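Local coordinates for biofilm-associated surface protein (Staphylococcus aureus, PDB 7C7U) that is anchored to the cell wall and takes part in biofilm formation, probably as a calcium-binding switch that modulates the assembly of functional amyloid, at residues D342-S347 with R353-Q358; G421-N426 with N507-T512; G434-A439 with I498-P503; S449-L454 with S525-D530; A463-I466 with T472-T475. All coordinates share one frame; numbering follows the deposited sequence.

Contact 1 of 5, residues D342-S347 with R353-Q358; sequences DAKYDS and RETTKQ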
# COMPACT_ATOMS: atom_id res chain seq x y z
N ASP A 342 -15.84 -13.97 0.15
CA ASP A 342 -16.05 -15.09 1.08
C ASP A 342 -15.67 -14.74 2.51
O ASP A 342 -15.43 -15.64 3.32
CB ASP A 342 -15.27 -16.34 0.68
CG ASP A 342 -15.58 -16.82 -0.71
OD1 ASP A 342 -14.63 -17.25 -1.39
OD2 ASP A 342 -16.76 -16.74 -1.13
N ALA A 343 -15.53 -13.46 2.84
CA ALA A 343 -15.18 -13.12 4.21
C ALA A 343 -16.42 -13.25 5.08
O ALA A 343 -17.55 -13.03 4.63
CB ALA A 343 -14.61 -11.71 4.32
N LYS A 344 -16.21 -13.60 6.35
CA LYS A 344 -17.30 -13.68 7.30
C LYS A 344 -17.19 -12.52 8.28
O LYS A 344 -16.11 -11.98 8.51
CB LYS A 344 -17.30 -15.02 8.06
CG LYS A 344 -17.50 -16.27 7.19
CD LYS A 344 -17.37 -17.52 8.06
CE LYS A 344 -17.31 -18.81 7.27
NZ LYS A 344 -18.65 -19.28 6.81
N TYR A 345 -18.33 -12.14 8.85
CA TYR A 345 -18.42 -11.02 9.77
C TYR A 345 -19.13 -11.48 11.05
O TYR A 345 -19.98 -12.37 11.01
CB TYR A 345 -19.16 -9.83 9.13
CG TYR A 345 -18.46 -9.34 7.88
CD1 TYR A 345 -17.54 -8.30 7.93
CD2 TYR A 345 -18.69 -9.95 6.65
CE1 TYR A 345 -16.87 -7.88 6.79
CE2 TYR A 345 -18.04 -9.53 5.51
CZ TYR A 345 -17.14 -8.49 5.59
OH TYR A 345 -16.49 -8.08 4.44
N ASP A 346 -18.74 -10.90 12.18
CA ASP A 346 -19.30 -11.31 13.45
C ASP A 346 -20.66 -10.65 13.68
O ASP A 346 -21.20 -9.96 12.81
CB ASP A 346 -18.31 -11.04 14.59
CG ASP A 346 -18.05 -9.55 14.83
OD1 ASP A 346 -18.85 -8.69 14.39
OD2 ASP A 346 -17.03 -9.25 15.48
N SER A 347 -21.24 -10.89 14.87
CA SER A 347 -22.55 -10.33 15.22
C SER A 347 -22.62 -8.82 14.99
O SER A 347 -23.62 -8.30 14.47
CB SER A 347 -22.91 -10.66 16.67
OG SER A 347 -21.81 -10.51 17.55
N ARG A 353 -11.01 -11.59 10.72
CA ARG A 353 -9.78 -11.42 9.94
C ARG A 353 -9.27 -12.74 9.38
O ARG A 353 -8.67 -12.77 8.30
CB ARG A 353 -8.74 -10.78 10.85
CG ARG A 353 -9.19 -9.42 11.39
CD ARG A 353 -8.11 -8.74 12.22
NE ARG A 353 -6.78 -8.87 11.67
CZ ARG A 353 -5.78 -9.52 12.26
NH1 ARG A 353 -5.96 -10.12 13.43
NH2 ARG A 353 -4.59 -9.56 11.69
N GLU A 354 -9.52 -13.83 10.10
CA GLU A 354 -9.18 -15.17 9.64
C GLU A 354 -9.92 -15.58 8.38
O GLU A 354 -9.53 -16.56 7.73
CB GLU A 354 -9.49 -16.18 10.77
CG GLU A 354 -8.54 -16.12 11.96
CD GLU A 354 -8.86 -15.00 12.96
OE1 GLU A 354 -9.82 -14.21 12.72
OE2 GLU A 354 -8.16 -14.94 14.00
N THR A 355 -11.01 -14.88 8.03
CA THR A 355 -11.77 -15.22 6.84
C THR A 355 -11.41 -14.39 5.62
O THR A 355 -12.07 -14.52 4.59
CB THR A 355 -13.27 -15.10 7.10
OG1 THR A 355 -13.62 -13.73 7.34
CG2 THR A 355 -13.70 -15.97 8.31
N THR A 356 -10.42 -13.51 5.70
CA THR A 356 -10.04 -12.73 4.52
C THR A 356 -8.71 -13.24 3.96
O THR A 356 -7.95 -13.95 4.63
CB THR A 356 -9.97 -11.23 4.83
OG1 THR A 356 -9.98 -10.50 3.59
CG2 THR A 356 -8.71 -10.84 5.59
N LYS A 357 -8.46 -12.91 2.69
CA LYS A 357 -7.19 -13.25 2.06
C LYS A 357 -6.12 -12.21 2.39
O LYS A 357 -6.40 -11.01 2.44
CB LYS A 357 -7.36 -13.37 0.53
CG LYS A 357 -8.22 -14.54 0.06
CD LYS A 357 -8.15 -14.67 -1.47
CE LYS A 357 -9.17 -15.68 -2.01
NZ LYS A 357 -10.46 -15.01 -2.38
N GLN A 358 -4.90 -12.68 2.65
CA GLN A 358 -3.78 -11.76 2.85
C GLN A 358 -3.17 -11.30 1.52
O GLN A 358 -2.57 -10.22 1.46
CB GLN A 358 -2.71 -12.41 3.71
CG GLN A 358 -1.64 -11.44 4.21
CD GLN A 358 -0.54 -12.14 4.98
OE1 GLN A 358 -0.35 -13.34 4.83
NE2 GLN A 358 0.22 -11.39 5.78
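T355 lays its methyl across the aliphatic root of K344: CG2 is 3.7 Å from CB of K344 and lies almost as near to CG and CD, the two side chains crossing at about a right angle. The hydroxyl does the polar work. With chi1 at 66°, OG1 is tucked between the backbone N and the carbonyl carbon of T355, and from there it accepts a nearly straight hydrogen bond from K344 N, the N to OG1 distance being 2.8 Å and the angle at the hydrogen 165°. The same OG1 also bonds to the carbonyl oxygen of I352, so one small side chain ties two backbone groups. A343 fills the neighbouring place; its CA approaches T355 O at 3.4 Å in a CA-H...O contact, and its small side chain adds little bulk where the CA atoms of A343 and T355 come to 4.8 Å. T355 closes a short 3-10 turn, 353-355, in which T356 N bonds to R353 O. Beyond the turn, T356 OG1 reaches L339 O, and R353 bonds to the carbonyl of D391, a residue of two calcium sites. The whole arrangement folds back the long loop between strands 323-331 and 359-369, on the surface of the protein. Threonine suits its place by offering an oxygen to two backbone groups and a methyl that packs on the first carbons of the K344 side chain. Farther out, D342 and K357 may attract each other weakly, OD1 and NZ being 4.8 Å apart; K357 also has a long, weak ion pair with E360.

Contact 2 of 5, residues G421-N426 with N507-T512; sequences GDEVVN and NDEVNT. With CA (calcium ion), chain G; CA (calcium ion), chain F.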
# COMPACT_ATOMS: atom_id res chain seq x y z
N GLY A 421 -10.23 -1.50 8.83
CA GLY A 421 -11.34 -1.61 7.90
C GLY A 421 -12.70 -1.46 8.56
O GLY A 421 -13.57 -0.73 8.08
N ASP A 422 -12.89 -2.14 9.70
CA ASP A 422 -14.13 -1.98 10.45
C ASP A 422 -14.40 -0.50 10.73
O ASP A 422 -15.50 0.01 10.52
CB ASP A 422 -14.07 -2.77 11.76
CG ASP A 422 -14.05 -4.25 11.54
OD1 ASP A 422 -14.67 -4.71 10.56
OD2 ASP A 422 -13.40 -4.95 12.35
N GLU A 423 -13.37 0.22 11.17
CA GLU A 423 -13.56 1.64 11.46
C GLU A 423 -13.97 2.41 10.21
O GLU A 423 -14.94 3.19 10.24
CB GLU A 423 -12.28 2.20 12.06
CG GLU A 423 -12.10 1.72 13.51
CD GLU A 423 -11.48 2.76 14.39
OE1 GLU A 423 -10.29 2.58 14.74
OE2 GLU A 423 -12.17 3.76 14.71
N VAL A 424 -13.27 2.21 9.09
CA VAL A 424 -13.61 2.95 7.89
C VAL A 424 -15.00 2.58 7.41
O VAL A 424 -15.80 3.45 7.03
CB VAL A 424 -12.56 2.72 6.79
CG1 VAL A 424 -13.09 3.18 5.43
CG2 VAL A 424 -11.27 3.45 7.13
N VAL A 425 -15.34 1.30 7.47
CA VAL A 425 -16.53 0.76 6.83
C VAL A 425 -17.70 0.64 7.80
O VAL A 425 -18.83 1.00 7.47
CB VAL A 425 -16.21 -0.60 6.19
CG1 VAL A 425 -17.47 -1.23 5.63
CG2 VAL A 425 -15.19 -0.42 5.08
N ASN A 426 -17.46 0.11 9.00
CA ASN A 426 -18.58 -0.22 9.88
C ASN A 426 -18.90 0.93 10.83
O ASN A 426 -20.01 1.45 10.82
CB ASN A 426 -18.29 -1.51 10.65
CG ASN A 426 -19.55 -2.14 11.26
OD1 ASN A 426 -20.67 -1.93 10.79
ND2 ASN A 426 -19.36 -2.92 12.31
N ASN A 507 -18.72 9.78 12.09
CA ASN A 507 -18.96 9.53 13.51
C ASN A 507 -17.75 9.90 14.36
O ASN A 507 -16.60 9.80 13.92
CB ASN A 507 -19.32 8.07 13.75
CG ASN A 507 -20.68 7.70 13.18
OD1 ASN A 507 -21.57 8.54 13.12
ND2 ASN A 507 -20.84 6.46 12.74
N ASP A 508 -18.02 10.33 15.59
CA ASP A 508 -16.97 10.75 16.51
C ASP A 508 -16.48 9.58 17.34
O ASP A 508 -17.21 8.61 17.57
CB ASP A 508 -17.48 11.85 17.46
CG ASP A 508 -18.04 13.06 16.72
OD1 ASP A 508 -17.66 13.27 15.54
OD2 ASP A 508 -18.85 13.78 17.32
N GLU A 509 -15.24 9.67 17.80
CA GLU A 509 -14.77 8.78 18.86
C GLU A 509 -15.27 9.33 20.20
O GLU A 509 -15.08 10.52 20.49
CB GLU A 509 -13.25 8.68 18.84
CG GLU A 509 -12.68 7.93 17.61
CD GLU A 509 -13.01 6.43 17.62
OE1 GLU A 509 -12.46 5.68 16.79
OE2 GLU A 509 -13.80 5.99 18.48
N VAL A 510 -15.92 8.47 21.00
CA VAL A 510 -16.64 8.91 22.19
C VAL A 510 -16.15 8.16 23.43
O VAL A 510 -15.69 7.01 23.36
CB VAL A 510 -18.17 8.73 22.06
CG1 VAL A 510 -18.75 9.67 21.01
CG2 VAL A 510 -18.52 7.28 21.75
N ASN A 511 -16.27 8.83 24.57
CA ASN A 511 -16.19 8.22 25.89
C ASN A 511 -17.11 9.04 26.79
O ASN A 511 -17.57 10.12 26.40
CB ASN A 511 -14.74 8.19 26.40
CG ASN A 511 -14.52 7.18 27.52
OD1 ASN A 511 -15.41 6.42 27.87
ND2 ASN A 511 -13.32 7.18 28.09
N THR A 512 -17.39 8.53 27.99
CA THR A 512 -18.18 9.26 28.97
C THR A 512 -17.35 9.59 30.21
O THR A 512 -16.41 8.87 30.56
CB THR A 512 -19.43 8.50 29.40
OG1 THR A 512 -19.07 7.19 29.86
CG2 THR A 512 -20.41 8.39 28.23
CA CA G . -10.44 4.90 15.97
CA CA F . -8.68 1.26 15.72
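E423 reaches from its helix to meet E509 at a shared calcium ion. From CB, a chi1 of -73° puts CG anti to the carbonyl carbon, and CG already lies 4.1 Å from the calcium ion of chain F. A bend at the next bond swings CD and its carboxylate in among the metals, where the two oxygens divide the labour. OE1 bridges, at 2.3 Å from the calcium ion of chain F and 2.6 Å from that of chain G. OE2 binds the calcium ion of chain G at 2.4 Å, so that this ion is held by both oxygens of one carboxylate; OE2 is also hydrogen-bonded to T429. E509 supplies OE1 to the same ion at 2.3 Å. OE2 of E423 and OE1 of E509 are thereby brought to 2.8 Å, a closeness that the shared cation makes tolerable and that is no hydrogen bond; the carboxylate planes are turned 70° apart. D412, D414, D416 and the carbonyl of K418 complete the chain F site, with the 1-3-5-7-12 spacing of an EF-hand-like loop that ends at E423, while the chain G site takes D414, D416 and the carbonyls of S430 and V433. The second oxygen of E509, OE2, forms a salt bridge with K418, which probably offsets some of the gathered negative charge. Glutamate suits both positions, being long enough to span from backbone to metal. Helix 420-427, which carries E423, is in this way tied through calcium to the start of strand 509-516, which pairs with strand 494-501.

Contact 3 of 5, residues G434-A439 with I498-P503; sequences GKPQAA and IAIDSP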
# COMPACT_ATOMS: atom_id res chain seq x y z
N GLY A 434 -7.89 7.10 18.43
CA GLY A 434 -8.35 6.19 19.47
C GLY A 434 -9.46 6.72 20.35
O GLY A 434 -10.19 7.65 19.98
N LYS A 435 -9.62 6.14 21.53
CA LYS A 435 -10.73 6.45 22.43
C LYS A 435 -10.38 7.65 23.31
O LYS A 435 -9.35 7.63 23.99
CB LYS A 435 -11.07 5.25 23.29
CG LYS A 435 -12.37 5.37 24.08
CD LYS A 435 -12.55 4.16 24.96
CE LYS A 435 -13.93 4.14 25.60
NZ LYS A 435 -14.00 3.09 26.66
N PRO A 436 -11.20 8.69 23.32
CA PRO A 436 -10.89 9.84 24.17
C PRO A 436 -10.98 9.45 25.64
O PRO A 436 -11.71 8.54 26.02
CB PRO A 436 -11.97 10.86 23.80
CG PRO A 436 -13.12 10.06 23.30
CD PRO A 436 -12.52 8.80 22.67
N GLN A 437 -10.20 10.16 26.47
CA GLN A 437 -10.20 9.97 27.92
C GLN A 437 -10.31 11.33 28.60
O GLN A 437 -9.64 12.29 28.21
CB GLN A 437 -8.93 9.25 28.41
CG GLN A 437 -8.60 7.91 27.69
CD GLN A 437 -9.57 6.81 28.07
OE1 GLN A 437 -10.22 6.90 29.11
NE2 GLN A 437 -9.65 5.76 27.25
N ALA A 438 -11.15 11.43 29.62
CA ALA A 438 -11.32 12.70 30.33
C ALA A 438 -11.56 12.39 31.80
O ALA A 438 -12.38 11.53 32.12
CB ALA A 438 -12.49 13.50 29.74
N ALA A 439 -10.82 13.05 32.68
CA ALA A 439 -11.03 12.92 34.11
C ALA A 439 -12.38 13.49 34.51
O ALA A 439 -12.86 14.46 33.91
CB ALA A 439 -9.93 13.64 34.89
N ILE A 498 -17.57 12.99 26.04
CA ILE A 498 -16.47 13.69 25.38
C ILE A 498 -16.34 13.07 24.00
O ILE A 498 -16.03 11.88 23.86
CB ILE A 498 -15.16 13.62 26.18
CG1 ILE A 498 -14.01 14.26 25.37
CG2 ILE A 498 -14.82 12.21 26.66
CD1 ILE A 498 -14.23 15.76 25.10
N ALA A 499 -16.63 13.87 22.97
CA ALA A 499 -16.67 13.40 21.58
C ALA A 499 -15.57 14.09 20.78
O ALA A 499 -15.43 15.32 20.85
CB ALA A 499 -18.03 13.67 20.94
N ILE A 500 -14.82 13.29 20.02
CA ILE A 500 -13.71 13.75 19.19
C ILE A 500 -14.14 13.63 17.73
O ILE A 500 -14.32 12.52 17.20
CB ILE A 500 -12.43 12.96 19.46
CG1 ILE A 500 -12.21 12.77 20.96
CG2 ILE A 500 -11.24 13.67 18.84
CD1 ILE A 500 -11.98 14.05 21.73
N ASP A 501 -14.27 14.78 17.07
CA ASP A 501 -14.88 14.90 15.76
C ASP A 501 -13.79 15.13 14.72
O ASP A 501 -13.05 16.12 14.79
CB ASP A 501 -15.90 16.04 15.76
CG ASP A 501 -16.68 16.18 14.45
OD1 ASP A 501 -16.23 15.70 13.39
OD2 ASP A 501 -17.75 16.82 14.48
N SER A 502 -13.69 14.21 13.76
CA SER A 502 -12.81 14.33 12.60
C SER A 502 -13.60 14.86 11.41
O SER A 502 -14.79 14.54 11.26
CB SER A 502 -12.20 12.97 12.24
OG SER A 502 -11.69 12.95 10.91
N PRO A 503 -13.02 15.72 10.57
CA PRO A 503 -13.75 16.19 9.38
C PRO A 503 -13.88 15.15 8.28
O PRO A 503 -14.60 15.40 7.29
CB PRO A 503 -12.91 17.38 8.89
CG PRO A 503 -11.54 17.07 9.36
CD PRO A 503 -11.69 16.33 10.68
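P436 and I500 lie alongside each other, pointing opposite ways, with the CB-CG side of the proline ring against CG1 and CD1 of the isoleucine. The fit is tight: CB of P436 is 3.4 Å from CG1 of I500, closer than carbon atoms usually pack, and 3.8 Å from CD1 of the same residue. CG of P436, itself 3.7 Å from I500 CG1, also meets I498 O at 3.5 Å, so this one ring atom touches both a side chain and a backbone carbonyl. With chi1 at -44°, I500 has CG1 anti to its carbonyl carbon, and a further bend at chi2 brings CD1 back against the proline. Both residues direct their CB toward the opposing chain, as do A438 and I498. Strands 437-442 and 494-501 are not bonded to each other; both flank strand 509-516, the former running parallel to it and the latter antiparallel, an order consistent with an immunoglobulin-like sandwich in which the first strand joins the last. The side chains thus meet over that middle strand, where P436 also touches E509, and F484 from strand 483-487 packs on both isoleucines. With CG1 of I498 turned anti to the backbone N, CG2 takes the place between N and carbonyl carbon, from where it meets A438 CB at 4.1 Å and P436 CB at 4.3 Å. Alanine is short enough to sit against CG2 of the isoleucine. Proline has no N-H to offer; the backbone bonds here are made by G434 and Q437, before and after it in sequence. The carbonyl of P436 accepts a hydrogen bond from the side chain of N511.

Contact 4 of 5, residues S449-L454 with S525-D530; sequences SGSVPL and SINPVD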
# COMPACT_ATOMS: atom_id res chain seq x y z
N SER A 449 -10.61 18.45 30.95
CA SER A 449 -9.27 18.15 30.46
C SER A 449 -9.11 16.66 30.20
O SER A 449 -9.61 15.83 30.96
CB SER A 449 -8.21 18.61 31.47
OG SER A 449 -8.36 19.99 31.75
N GLY A 450 -8.38 16.34 29.13
CA GLY A 450 -8.10 14.95 28.82
C GLY A 450 -7.22 14.85 27.59
O GLY A 450 -6.53 15.80 27.22
N SER A 451 -7.25 13.68 26.96
CA SER A 451 -6.40 13.41 25.81
C SER A 451 -7.02 12.29 24.98
O SER A 451 -7.94 11.60 25.42
CB SER A 451 -4.98 13.02 26.23
OG SER A 451 -5.02 11.79 26.95
N VAL A 452 -6.49 12.10 23.78
CA VAL A 452 -6.98 11.05 22.90
C VAL A 452 -5.83 10.63 22.00
O VAL A 452 -5.06 11.49 21.55
CB VAL A 452 -8.23 11.51 22.13
CG1 VAL A 452 -7.94 12.79 21.36
CG2 VAL A 452 -8.76 10.40 21.21
N PRO A 453 -5.64 9.33 21.74
CA PRO A 453 -4.55 8.91 20.85
C PRO A 453 -4.81 9.40 19.44
O PRO A 453 -5.89 9.16 18.88
CB PRO A 453 -4.57 7.38 20.94
CG PRO A 453 -5.32 7.07 22.20
CD PRO A 453 -6.35 8.17 22.31
N LEU A 454 -3.83 10.11 18.88
CA LEU A 454 -3.86 10.58 17.50
C LEU A 454 -2.65 10.01 16.77
O LEU A 454 -1.52 10.14 17.23
CB LEU A 454 -3.83 12.11 17.42
CG LEU A 454 -4.99 12.84 18.12
CD1 LEU A 454 -4.73 14.35 18.13
CD2 LEU A 454 -6.34 12.51 17.48
N SER A 525 -6.53 11.81 36.60
CA SER A 525 -6.07 10.95 35.51
C SER A 525 -4.68 11.40 35.06
O SER A 525 -4.26 12.53 35.32
CB SER A 525 -7.03 10.94 34.31
OG SER A 525 -7.16 12.22 33.72
N ILE A 526 -3.97 10.49 34.39
CA ILE A 526 -2.62 10.74 33.88
C ILE A 526 -2.65 10.63 32.36
O ILE A 526 -3.19 9.65 31.82
CB ILE A 526 -1.59 9.76 34.47
CG1 ILE A 526 -1.69 9.75 35.99
CG2 ILE A 526 -0.18 10.11 34.04
CD1 ILE A 526 -1.00 8.56 36.64
N ASN A 527 -2.09 11.62 31.67
CA ASN A 527 -1.97 11.52 30.22
C ASN A 527 -0.86 10.53 29.86
O ASN A 527 0.07 10.31 30.65
CB ASN A 527 -1.68 12.88 29.60
CG ASN A 527 -2.88 13.82 29.64
OD1 ASN A 527 -3.99 13.41 30.00
ND2 ASN A 527 -2.66 15.07 29.25
N PRO A 528 -0.92 9.92 28.67
CA PRO A 528 0.13 8.97 28.28
C PRO A 528 1.52 9.58 28.39
O PRO A 528 1.71 10.78 28.17
CB PRO A 528 -0.24 8.63 26.83
CG PRO A 528 -1.72 8.82 26.76
CD PRO A 528 -2.01 9.98 27.68
N VAL A 529 2.49 8.75 28.78
CA VAL A 529 3.86 9.18 29.02
C VAL A 529 4.80 8.20 28.32
O VAL A 529 4.65 6.98 28.48
CB VAL A 529 4.18 9.25 30.53
CG1 VAL A 529 5.64 9.65 30.74
CG2 VAL A 529 3.23 10.21 31.26
N ASP A 530 5.75 8.71 27.55
CA ASP A 530 6.78 7.86 26.95
C ASP A 530 8.15 8.22 27.51
O ASP A 530 8.31 9.23 28.22
CB ASP A 530 6.77 7.93 25.40
CG ASP A 530 7.12 9.31 24.84
OD1 ASP A 530 8.01 10.01 25.37
OD2 ASP A 530 6.50 9.70 23.83
O HOH W 1 -4.85 16.91 29.49
O HOH W 2 -6.15 11.35 29.39
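S451 and N527 are the closest pair, their CA atoms 6.5 Å apart where strand 447-451 ends and the chain leaves strand 525-526. No direct hydrogen bond crosses between the two segments; water fills the role instead. One water donates to the carbonyl oxygen G450 O at 3.0 Å and accepts from N527 ND2 at 2.9 Å. A second is bonded to S451 OG at 2.7 Å and donates to N527 OD1 at 3.0 Å. The asparagine amide therefore meets its two waters with opposite ends, and OD1 also accepts from the side chain of N539, which fixes which end is oxygen. A chi1 of -71° sets CG of N527 anti to its carbonyl carbon, swinging the amide toward S451. S451 OG is 3.6 Å from CD of P528 and equally far from OD1 of N527, too long for a hydrogen bond. Glycine at 450 accommodates a fully extended backbone (phi -178°, psi -159°), and serine is small enough to admit the second water. At this point the domain of strand 447-451 and the following one, with strands 525-526 and 535-539, meet through two bridging waters, a junction that is probably more tolerant of small shifts than direct bonds.

Contact 5 of 5, residues A463-I466 with T472-T475; sequences AKVI and TVGT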
# COMPACT_ATOMS: atom_id res chain seq x y z
N ALA A 463 -12.94 18.57 19.87
CA ALA A 463 -13.52 17.91 21.03
C ALA A 463 -14.77 18.66 21.46
O ALA A 463 -14.79 19.90 21.49
CB ALA A 463 -12.52 17.84 22.19
N LYS A 464 -15.80 17.90 21.80
CA LYS A 464 -17.09 18.44 22.21
C LYS A 464 -17.50 17.77 23.51
O LYS A 464 -17.36 16.54 23.65
CB LYS A 464 -18.17 18.19 21.15
CG LYS A 464 -17.81 18.60 19.72
CD LYS A 464 -18.54 17.71 18.74
CE LYS A 464 -18.40 18.16 17.31
NZ LYS A 464 -19.06 17.15 16.42
N VAL A 465 -18.01 18.56 24.44
CA VAL A 465 -18.65 18.05 25.65
C VAL A 465 -20.16 18.17 25.45
O VAL A 465 -20.68 19.25 25.16
CB VAL A 465 -18.17 18.80 26.91
CG1 VAL A 465 -18.90 18.29 28.16
CG2 VAL A 465 -16.66 18.62 27.06
N ILE A 466 -20.85 17.04 25.57
CA ILE A 466 -22.27 16.92 25.26
C ILE A 466 -22.94 16.27 26.47
O ILE A 466 -22.45 15.27 26.99
CB ILE A 466 -22.50 16.07 23.99
CG1 ILE A 466 -21.71 16.63 22.80
CG2 ILE A 466 -23.97 15.98 23.65
CD1 ILE A 466 -21.62 15.64 21.65
N THR A 472 -24.64 20.04 23.20
CA THR A 472 -23.24 20.43 23.29
C THR A 472 -23.10 21.60 24.24
O THR A 472 -23.75 22.63 24.06
CB THR A 472 -22.71 20.81 21.90
OG1 THR A 472 -22.54 19.63 21.11
CG2 THR A 472 -21.38 21.52 22.03
N VAL A 473 -22.25 21.46 25.27
CA VAL A 473 -22.03 22.53 26.23
C VAL A 473 -20.64 23.15 26.12
O VAL A 473 -20.42 24.22 26.69
CB VAL A 473 -22.32 22.08 27.68
CG1 VAL A 473 -23.73 21.48 27.80
CG2 VAL A 473 -21.28 21.08 28.17
N GLY A 474 -19.71 22.52 25.42
CA GLY A 474 -18.43 23.15 25.14
C GLY A 474 -17.75 22.48 23.96
O GLY A 474 -18.02 21.32 23.64
N THR A 475 -16.85 23.23 23.31
CA THR A 475 -16.06 22.70 22.20
C THR A 475 -14.66 23.31 22.23
O THR A 475 -14.46 24.43 22.70
CB THR A 475 -16.69 23.00 20.82
OG1 THR A 475 -16.60 24.40 20.54
CG2 THR A 475 -18.16 22.56 20.77
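V465 forms the tightly packed part of this hairpin. Its carbonyl oxygen receives two N-H groups: V473 N at 2.7 Å, nearly along the C=O axis, and G474 N weakly at 3.4 Å. In turn, V465 N donates to G474 O at 2.9 Å. Two residues, V473 and G474, stand opposite the single V465, a classic beta bulge, in which V473 has a nearly helical backbone (psi -14°) and the register slips by one before I466 pairs with T472. The side chains of the bulge pack too: CG1 of V465, set anti to its backbone N, lies 3.7 Å from CG2 of V473. G474 adds no side chain to the face on which V465 lies. The other face, that of K464, I466, T472 and T475, is looser and more exposed. There I466 CG1 meets T472 OG1 at 3.5 Å, and CG of K464 only brushes CG2 of T475 at 4.1 Å before its extended chain leads away to a salt bridge with D501. Threonines suit such an edge, combining beta-branching with a hydroxyl that tolerates water. On the backbone, T475 CA approaches A463 O at 3.2 Å. Strand 472-477 is the outermost of its sheet in this chain; strand 462-466 is its inner neighbour, bonded on the far side to strand 494-501, while A463 and V465 pack on V486 of strand 483-487.

Contacts 2 to 5 all reach the same seven-stranded sheet; contact 2 ties it to the calcium-binding helix and contact 4 to the following domain. Contact 1 stands apart in a loop, its nearest atoms about 5 Å from contact 2 and about 25 Å from contact 5. Contact 2 touches contact 3 directly, through backbone bonds such as that of N511 O to I498 N (2.9 Å). Contact 3 is joined to contact 4 by Q437 N to S451 O, and to contact 5 by the bond of A499 O to K464 N and the salt bridge of D501 OD2 with K464 NZ. The side chain of P436 is about 8 Å from a calcium ion, which places contact 3 close to the metal sites.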